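Local coordinates for protein endoglucanase E (PDB 2WAO) that probably removes acetyl groups from plant cell-wall polysaccharides and also binds cellulose-type glucan chains, through the carbohydrate esterase domain of a larger cellulase, at residues 126-131 with 217-222; 180-185 with 223-228. All coordinates share one frame; numbering follows the deposited sequence.

How the contacts relate
Both contacts belong to the SGNH (GDSL-type) hydrolase domain. Along the chain the order is 126-131, 180-185, 217-222, 223-228, so the segments alternate. Contact 1 joins strands 123-129 and 216-220, neighbours in the five-stranded parallel sheet. Contact 2 lies beyond the C-terminal ends of these strands, where the loop after strand 168-174 meets helix 223-226. That helix is the next element after strand 216-220. The centres of the contacts are about 14 Å apart. The contacts touch where D130 packs on T223 and where L221 meets L180. Both reach the glucose of chain B. Contact 1 is buried sheet core whose S131 end reaches the glycan site; contact 2 brings Y184 to the same site.

Contact 1 (126-131 with 217-222). With BGC (beta-D-glucopyranose), chain B; FMT (formic acid), chain C.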
# COMPACT_ATOMS: atom_id res chain seq x y z
N GLU A 126 -7.89 4.31 0.96
CA GLU A 126 -6.70 4.55 0.13
C GLU A 126 -5.61 5.01 1.08
O GLU A 126 -5.81 5.92 1.91
CB GLU A 126 -6.96 5.63 -0.91
CG GLU A 126 -5.75 5.93 -1.82
CD GLU A 126 -6.14 6.85 -2.95
OE1 GLU A 126 -6.55 7.98 -2.67
OE2 GLU A 126 -6.01 6.46 -4.13
N PHE A 127 -4.42 4.42 0.91
CA PHE A 127 -3.25 4.81 1.67
C PHE A 127 -2.34 5.55 0.71
O PHE A 127 -2.17 5.13 -0.47
CB PHE A 127 -2.52 3.55 2.15
CG PHE A 127 -3.24 2.85 3.26
CD1 PHE A 127 -2.89 3.13 4.59
CD2 PHE A 127 -4.26 1.93 2.98
CE1 PHE A 127 -3.57 2.52 5.65
CE2 PHE A 127 -4.94 1.29 4.06
CZ PHE A 127 -4.58 1.62 5.37
N ILE A 128 -1.75 6.64 1.19
CA ILE A 128 -0.78 7.40 0.36
C ILE A 128 0.50 7.50 1.16
O ILE A 128 0.50 8.08 2.23
CB ILE A 128 -1.33 8.84 0.06
CG1 ILE A 128 -2.69 8.75 -0.64
CG2 ILE A 128 -0.32 9.68 -0.82
CD1 ILE A 128 -3.41 10.14 -0.80
N GLY A 129 1.62 6.97 0.67
CA GLY A 129 2.78 6.98 1.52
C GLY A 129 4.09 6.65 0.85
O GLY A 129 4.22 6.82 -0.34
N ASP A 130 5.06 6.23 1.67
CA ASP A 130 6.45 6.10 1.19
C ASP A 130 6.91 4.68 1.53
O ASP A 130 6.11 3.72 1.44
CB ASP A 130 7.31 7.23 1.81
CG ASP A 130 7.21 7.28 3.39
OD1 ASP A 130 6.90 6.22 4.06
OD2 ASP A 130 7.48 8.35 3.98
N SER A 131 8.17 4.52 1.96
CA SER A 131 8.73 3.19 2.19
C SER A 131 8.01 2.44 3.28
O SER A 131 7.91 1.23 3.23
CB SER A 131 10.20 3.28 2.58
OG SER A 131 10.94 4.00 1.61
N VAL A 217 -9.03 7.88 3.88
CA VAL A 217 -7.72 8.03 3.25
C VAL A 217 -6.73 8.18 4.42
O VAL A 217 -6.98 8.94 5.34
CB VAL A 217 -7.67 9.26 2.30
CG1 VAL A 217 -6.25 9.47 1.67
CG2 VAL A 217 -8.72 9.10 1.19
N VAL A 218 -5.60 7.49 4.35
CA VAL A 218 -4.52 7.55 5.33
C VAL A 218 -3.28 8.06 4.61
O VAL A 218 -2.85 7.48 3.60
CB VAL A 218 -4.28 6.14 5.98
CG1 VAL A 218 -3.12 6.18 6.99
CG2 VAL A 218 -5.56 5.63 6.68
N ILE A 219 -2.68 9.11 5.16
CA ILE A 219 -1.50 9.69 4.53
C ILE A 219 -0.35 9.48 5.51
O ILE A 219 -0.44 9.86 6.66
CB ILE A 219 -1.72 11.20 4.23
CG1 ILE A 219 -2.95 11.41 3.32
CG2 ILE A 219 -0.43 11.79 3.59
CD1 ILE A 219 -3.37 12.91 3.11
N ASN A 220 0.75 8.91 5.04
CA ASN A 220 1.93 8.79 5.92
C ASN A 220 3.13 9.24 5.13
O ASN A 220 3.72 8.46 4.42
CB ASN A 220 2.11 7.37 6.51
CG ASN A 220 3.22 7.34 7.60
OD1 ASN A 220 4.18 8.14 7.55
ND2 ASN A 220 3.08 6.43 8.58
N LEU A 221 3.40 10.54 5.19
CA LEU A 221 4.43 11.15 4.39
C LEU A 221 5.19 12.13 5.27
O LEU A 221 4.63 12.69 6.21
CB LEU A 221 3.81 11.91 3.22
CG LEU A 221 3.16 11.07 2.12
CD1 LEU A 221 2.35 12.09 1.25
CD2 LEU A 221 4.26 10.33 1.35
N GLY A 222 6.45 12.36 4.90
CA GLY A 222 7.23 13.41 5.53
C GLY A 222 8.50 12.82 6.09
O GLY A 222 9.43 13.56 6.38
C2 BGC B . 18.13 3.75 2.52
C3 BGC B . 17.91 4.18 1.07
C4 BGC B . 16.40 4.26 0.78
C5 BGC B . 15.74 5.19 1.82
C6 BGC B . 14.23 5.43 1.61
C1 BGC B . 17.36 4.67 3.46
O2 BGC B . 19.53 3.73 2.79
O3 BGC B . 18.53 3.25 0.19
O4 BGC B . 16.40 4.86 -0.41
O5 BGC B . 15.99 4.66 3.13
O6 BGC B . 13.55 4.19 1.68
C FMT C . 10.18 6.69 3.41
O1 FMT C . 10.96 6.27 2.54
O2 FMT C . 10.03 6.25 4.56
O HOH W 1 6.58 9.16 6.16
O HOH W 2 8.14 10.75 3.13
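F127 and V218 lie side by side and point the same way from neighbouring parallel strands. F127 CD1 is 3.6 Å from V218 CB, and the ring meets it obliquely. With F127 CG beside its backbone N (chi1 -73°), the ring swings toward V218. On the other side of the sheet I128 CD1 reaches V217 CG1 at 3.8 Å, and I128 CG2 meets L221 CD1. The E126 carboxylate on that side is held by R16, Y196 and Y251. L221 CD2 packs on G129 CA at 3.7 Å.

Three backbone bonds hold the strands in register. V218 N donates to E126 O, I128 N to V218 O at 2.8 Å, and N220 N to I128 O. Helix 233-250 packs on the I128 side, through V247 and L243. L323 of helix 313-331 packs on F127 and V218.

Past the strands, water takes over the link. One water bridges D130 OD2 and N220 OD1, 3.0 Å from the latter. A second, beside D130 OD2, accepts from G222 N at 2.9 Å. D130 OD1 caps the following short helix by taking I132 N. N220 ND2 is held by G261 O.

G129-D130-S131 is the GDS motif of this family, whose serine is the nucleophile in relatives. In one of its two conformers, S131 OG takes a hydrogen bond from O6 of the chain B glucose at 2.6 Å. A formate, probably from the crystallisation liquor, and G177 N also lie at this oxygen. A cellulose-type chain therefore appears to occupy the probable site of ester cleavage, consistent with a site that both binds and hydrolyses.

Contact 2 (180-185 with 223-228); sequences LTMNYG and TNDFST. With BGC (beta-D-glucopyranose), chain B; BGC (beta-D-glucopyranose), chain D.
Y184 overlaps the turn of 223-228 with its ring, CE1 lying 3.7 Å from T228 CG2. T228 follows the short, weakly bonded helix 223-226, which carries T223, N224 and D225 of the GxND motif of the SGNH hydrolase fold. The N224 amide comes to the edge of the Y184 ring, and the two planes stand 81° apart. S227 OG is at the edge as well, 3.5 Å from Y184 CD1. One face of the ring is taken by sugar. C5 of the chain B glucose sits 3.6 Å from Y184 CG, offset toward the rim, as in CH-pi packing on carbohydrate. Y184 CG is anti to the backbone N (chi1 -179°), which carries the ring out from the loop to the glycan. The next glucose, in chain D, is near Y184 CE1.

The other end of the contact is polar. The carboxylate of D225 takes consecutive peptide N-H groups of the loop. L180 N meets the syn lone pair of D225 OD2 in a nearly straight bond of 2.9 Å (168°). T181 N reaches D225 OD1 on its syn side, while T181 OG1 donates to the same oxygen from the anti side at 2.7 Å. M182 N adds a weak bond. Together these pin the loop to the helix. M182 runs past N224 O (CG 3.6 Å away), and its bend at chi3 brings CE toward T228 OG1. F236 and Y240 of helix 233-250 back L180.

One water bridges the two segments: it accepts from G185 N, donates to N224 O at 2.9 Å, and bonds S227 OG and T228 OG1.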
# COMPACT_ATOMS: atom_id res chain seq x y z
N LEU A 180 7.02 14.90 0.12
CA LEU A 180 6.19 15.98 -0.31
C LEU A 180 7.01 17.09 -0.98
O LEU A 180 6.51 17.75 -1.93
CB LEU A 180 5.47 16.62 0.88
CG LEU A 180 4.28 15.75 1.25
CD1 LEU A 180 3.86 15.90 2.68
CD2 LEU A 180 3.11 16.06 0.28
N THR A 181 8.21 17.35 -0.43
CA THR A 181 9.08 18.44 -1.03
C THR A 181 10.39 17.92 -1.60
O THR A 181 11.10 18.67 -2.34
CB THR A 181 9.45 19.55 0.03
OG1 THR A 181 10.38 19.01 0.96
CG2 THR A 181 8.21 20.03 0.75
N MET A 182 10.75 16.69 -1.24
CA MET A 182 12.03 16.08 -1.62
C MET A 182 11.91 14.58 -1.46
O MET A 182 11.08 14.10 -0.68
CB MET A 182 13.17 16.62 -0.73
CG MET A 182 12.98 16.25 0.72
SD MET A 182 14.24 16.95 1.79
CE MET A 182 15.54 15.85 1.34
N ASN A 183 12.76 13.84 -2.17
CA ASN A 183 12.90 12.41 -1.97
C ASN A 183 14.07 12.15 -1.03
O ASN A 183 14.83 13.06 -0.72
CB ASN A 183 13.07 11.74 -3.33
CG ASN A 183 11.83 11.95 -4.18
OD1 ASN A 183 10.70 11.85 -3.68
ND2 ASN A 183 12.03 12.39 -5.40
N TYR A 184 14.20 10.92 -0.56
CA TYR A 184 15.29 10.53 0.34
C TYR A 184 16.66 11.06 -0.11
O TYR A 184 17.05 10.85 -1.25
CB TYR A 184 15.37 9.01 0.51
CG TYR A 184 16.49 8.70 1.47
CD1 TYR A 184 16.35 8.98 2.83
CD2 TYR A 184 17.72 8.24 1.00
CE1 TYR A 184 17.42 8.78 3.71
CE2 TYR A 184 18.80 8.03 1.87
CZ TYR A 184 18.62 8.29 3.21
OH TYR A 184 19.67 8.07 4.06
N GLY A 185 17.36 11.74 0.80
CA GLY A 185 18.72 12.29 0.56
C GLY A 185 18.80 13.41 -0.50
O GLY A 185 19.90 13.75 -0.97
N THR A 223 8.58 11.49 6.23
CA THR A 223 9.87 10.88 6.64
C THR A 223 11.05 11.32 5.76
O THR A 223 12.13 11.70 6.26
CB THR A 223 9.82 9.31 6.70
OG1 THR A 223 8.80 8.93 7.64
CG2 THR A 223 11.14 8.71 7.22
N ASN A 224 10.82 11.34 4.45
CA ASN A 224 11.92 11.67 3.54
C ASN A 224 12.17 13.17 3.52
O ASN A 224 13.23 13.61 3.11
CB ASN A 224 11.66 11.04 2.15
CG ASN A 224 11.68 9.56 2.23
OD1 ASN A 224 10.63 8.88 2.04
ND2 ASN A 224 12.80 9.04 2.68
N ASP A 225 11.18 13.95 3.94
CA ASP A 225 11.34 15.41 4.07
C ASP A 225 12.18 15.84 5.29
O ASP A 225 12.60 16.99 5.36
CB ASP A 225 9.98 16.10 4.10
CG ASP A 225 9.21 15.88 2.77
OD1 ASP A 225 9.50 16.61 1.80
OD2 ASP A 225 8.34 14.97 2.69
N PHE A 226 12.37 14.94 6.26
CA PHE A 226 13.10 15.27 7.51
C PHE A 226 14.17 14.27 7.91
O PHE A 226 14.76 14.43 8.99
CB PHE A 226 12.11 15.52 8.70
CG PHE A 226 11.20 16.64 8.45
CD1 PHE A 226 11.61 17.97 8.74
CD2 PHE A 226 9.95 16.42 7.83
CE1 PHE A 226 10.83 19.05 8.45
CE2 PHE A 226 9.13 17.53 7.52
CZ PHE A 226 9.57 18.84 7.84
N SER A 227 14.45 13.25 7.10
CA SER A 227 15.43 12.26 7.53
C SER A 227 16.88 12.66 7.21
O SER A 227 17.77 12.11 7.76
CB SER A 227 15.12 10.84 7.04
OG SER A 227 15.16 10.80 5.60
N THR A 228 17.09 13.61 6.29
CA THR A 228 18.46 14.02 6.00
C THR A 228 18.56 15.53 6.23
O THR A 228 19.01 15.95 7.31
CB THR A 228 18.94 13.55 4.59
OG1 THR A 228 18.02 14.01 3.60
CG2 THR A 228 19.08 12.00 4.54
C2 BGC B . 18.13 3.75 2.52
C3 BGC B . 17.91 4.18 1.07
C4 BGC B . 16.40 4.26 0.78
C5 BGC B . 15.74 5.19 1.82
C6 BGC B . 14.23 5.43 1.61
C1 BGC B . 17.36 4.67 3.46
O2 BGC B . 19.53 3.73 2.79
O3 BGC B . 18.53 3.25 0.19
O4 BGC B . 16.40 4.86 -0.41
O5 BGC B . 15.99 4.66 3.13
O6 BGC B . 13.55 4.19 1.68
C2 BGC D . 16.27 6.45 7.54
C3 BGC D . 16.14 5.55 6.31
C4 BGC D . 17.51 5.20 5.76
C5 BGC D . 18.42 4.62 6.85
C6 BGC D . 19.84 4.54 6.28
C1 BGC D . 17.22 5.80 8.57
O2 BGC D . 14.99 6.67 8.14
O3 BGC D . 15.36 6.20 5.34
O4 BGC D . 17.50 4.26 4.81
O5 BGC D . 18.47 5.45 8.02
O6 BGC D . 20.58 4.06 7.35
O HOH W 3 15.80 12.28 3.33